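Local coordinates for protein myosin-2 (Saccharomyces cerevisiae, PDB 6IXO) that carries organelles and other cargo along actin cables, gripping their receptors through its globular tail domain, at residues K164-Q169 with L206-S211. Sequence-based numbering, arbitrary orientation.
Sequences KKLQKQ and LTFFNS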
loop_
_atom_site.group_PDB
_atom_site.type_symbol
_atom_site.label_atom_id
_atom_site.label_comp_id
_atom_site.label_asym_id
_atom_site.label_seq_id
_atom_site.Cartn_x
_atom_site.Cartn_y
_atom_site.Cartn_z
ATOM N N LYS A 164 -1.355 6.093 3.062
ATOM C CA LYS A 164 -0.931 7.284 3.801
ATOM C C LYS A 164 -0.301 6.916 5.134
ATOM O O LYS A 164 0.716 7.490 5.540
ATOM C CB LYS A 164 -2.114 8.236 4.020
ATOM C CG LYS A 164 -1.741 9.407 4.974
ATOM C CD LYS A 164 -2.904 10.445 5.113
ATOM C CE LYS A 164 -3.313 11.040 3.741
ATOM N NZ LYS A 164 -2.202 11.848 3.054
ATOM N N LYS A 165 -0.879 5.949 5.825
ATOM C CA LYS A 165 -0.288 5.491 7.083
ATOM C C LYS A 165 1.093 4.884 6.863
ATOM O O LYS A 165 1.996 5.098 7.680
ATOM C CB LYS A 165 -1.204 4.453 7.782
ATOM C CG LYS A 165 -2.444 5.085 8.470
ATOM C CD LYS A 165 -3.490 3.928 8.778
ATOM C CE LYS A 165 -4.754 4.546 9.420
ATOM N NZ LYS A 165 -4.465 5.077 10.759
ATOM N N LEU A 166 1.251 4.136 5.773
ATOM C CA LEU A 166 2.570 3.613 5.413
ATOM C C LEU A 166 3.585 4.741 5.207
ATOM O O LEU A 166 4.703 4.643 5.680
ATOM C CB LEU A 166 2.514 2.783 4.130
ATOM C CG LEU A 166 1.705 1.475 4.288
ATOM C CD1 LEU A 166 1.788 0.784 2.947
ATOM C CD2 LEU A 166 2.265 0.515 5.371
ATOM N N GLN A 167 3.195 5.772 4.467
ATOM C CA GLN A 167 4.075 6.927 4.280
ATOM C C GLN A 167 4.502 7.546 5.599
ATOM O O GLN A 167 5.686 7.895 5.766
ATOM C CB GLN A 167 3.393 7.993 3.413
ATOM C CG GLN A 167 3.177 7.539 1.943
ATOM C CD GLN A 167 2.753 8.696 1.046
ATOM O OE1 GLN A 167 2.019 9.565 1.466
ATOM N NE2 GLN A 167 3.243 8.712 -0.182
ATOM N N LYS A 168 3.560 7.732 6.529
ATOM C CA LYS A 168 3.930 8.334 7.818
ATOM C C LYS A 168 4.927 7.470 8.585
ATOM O O LYS A 168 5.800 7.994 9.258
ATOM C CB LYS A 168 2.700 8.581 8.693
ATOM C CG LYS A 168 1.630 9.445 8.035
ATOM C CD LYS A 168 2.139 10.842 7.702
ATOM C CE LYS A 168 1.040 11.703 7.035
ATOM N NZ LYS A 168 -0.115 12.005 7.938
ATOM N N GLN A 169 4.769 6.151 8.546
ATOM C CA GLN A 169 5.743 5.275 9.205
ATOM C C GLN A 169 7.090 5.440 8.574
ATOM O O GLN A 169 8.109 5.415 9.267
ATOM C CB GLN A 169 5.333 3.786 9.111
ATOM C CG GLN A 169 4.231 3.419 10.094
ATOM C CD GLN A 169 4.204 1.921 10.443
ATOM O OE1 GLN A 169 4.883 1.111 9.807
ATOM N NE2 GLN A 169 3.434 1.561 11.483
ATOM N N LEU A 206 14.554 -2.115 5.513
ATOM C CA LEU A 206 14.443 -3.348 4.747
ATOM C C LEU A 206 13.375 -4.276 5.347
ATOM O O LEU A 206 12.609 -4.907 4.614
ATOM C CB LEU A 206 15.807 -4.050 4.702
ATOM C CG LEU A 206 16.788 -3.195 3.899
ATOM C CD1 LEU A 206 18.170 -3.802 4.032
ATOM C CD2 LEU A 206 16.376 -3.186 2.464
ATOM N N THR A 207 13.332 -4.365 6.678
ATOM C CA THR A 207 12.315 -5.180 7.353
ATOM C C THR A 207 10.920 -4.732 6.934
ATOM O O THR A 207 10.029 -5.541 6.654
ATOM C CB THR A 207 12.458 -5.074 8.875
ATOM O OG1 THR A 207 13.645 -5.750 9.264
ATOM C CG2 THR A 207 11.262 -5.717 9.591
ATOM N N PHE A 208 10.743 -3.424 6.874
ATOM C CA PHE A 208 9.459 -2.826 6.520
ATOM C C PHE A 208 9.021 -3.178 5.098
ATOM O O PHE A 208 7.880 -3.607 4.868
ATOM C CB PHE A 208 9.574 -1.294 6.719
ATOM C CG PHE A 208 8.389 -0.483 6.215
ATOM C CD1 PHE A 208 7.435 -0.020 7.103
ATOM C CD2 PHE A 208 8.274 -0.127 4.868
ATOM C CE1 PHE A 208 6.350 0.787 6.649
ATOM C CE2 PHE A 208 7.223 0.663 4.416
ATOM C CZ PHE A 208 6.256 1.124 5.309
ATOM N N PHE A 209 9.906 -2.967 4.130
ATOM C CA PHE A 209 9.587 -3.361 2.759
ATOM C C PHE A 209 9.480 -4.895 2.605
ATOM O O PHE A 209 8.594 -5.399 1.881
ATOM C CB PHE A 209 10.628 -2.811 1.777
ATOM C CG PHE A 209 10.417 -1.383 1.446
ATOM C CD1 PHE A 209 9.470 -1.009 0.498
ATOM C CD2 PHE A 209 11.140 -0.385 2.113
ATOM C CE1 PHE A 209 9.241 0.335 0.201
ATOM C CE2 PHE A 209 10.923 0.965 1.825
ATOM C CZ PHE A 209 9.970 1.333 0.869
ATOM N N ASN A 210 10.337 -5.656 3.283
ATOM C CA ASN A 210 10.143 -7.119 3.252
ATOM C C ASN A 210 8.761 -7.566 3.732
ATOM O O ASN A 210 8.182 -8.545 3.238
ATOM C CB ASN A 210 11.166 -7.805 4.118
ATOM C CG ASN A 210 12.316 -8.281 3.328
ATOM O OD1 ASN A 210 12.129 -8.857 2.256
ATOM N ND2 ASN A 210 13.521 -8.048 3.831
ATOM N N SER A 211 8.268 -6.865 4.739
ATOM C CA SER A 211 6.979 -7.210 5.330
ATOM C C SER A 211 5.879 -6.935 4.312
ATOM O O SER A 211 4.949 -7.733 4.155
ATOM C CB SER A 211 6.775 -6.416 6.621
ATOM O OG SER A 211 5.522 -6.727 7.213
#
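F208 reaches across from helix 202-218 and sets its ring against L166 and Q169 of helix 134-180. The contact is small, 128 Å² in all, and one aromatic side chain makes it from the second helix. At F208, CB points toward helix 134-180, and with CG anti to the backbone N (chi1 172°) the ring continues that way. Its far end then meets two residues one helical turn apart. CZ lies 4.0 Å from CD2 of L166, an apolar touch between two obliquely placed side chains. CZ is also 3.9 Å from the backbone O of L166. CE1 meets the other residue, with Q169 OE1 at the ring edge, near its plane, 3.5 Å away. The slightly positive C-H rim probably suits this oxygen. The amide is turned 50° from the ring, and its NE2 is bonded to the carbonyl of G94. That bond probably holds the amide with OE1, not NE2, toward the ring. Q169 CB adds a contact to CE1 at 4.0 Å. With an alanine in place of F208, L166 CD2 and Q169 OE1 would probably lose their ring neighbour and a gap would open between the helices.

The site lies in the all-helical cargo-binding tail, within its Dilute region. Helix 97-124 closes on L166 and Q169 through L97, while L233 of helix 223-247 also packs on L166.

F209 follows, and F208 CD2 lies over one face of its ring, 4.0 Å above the plane and offset toward the rim. F209 itself packs on L234 of helix 223-247 and L267 of helix 254-273.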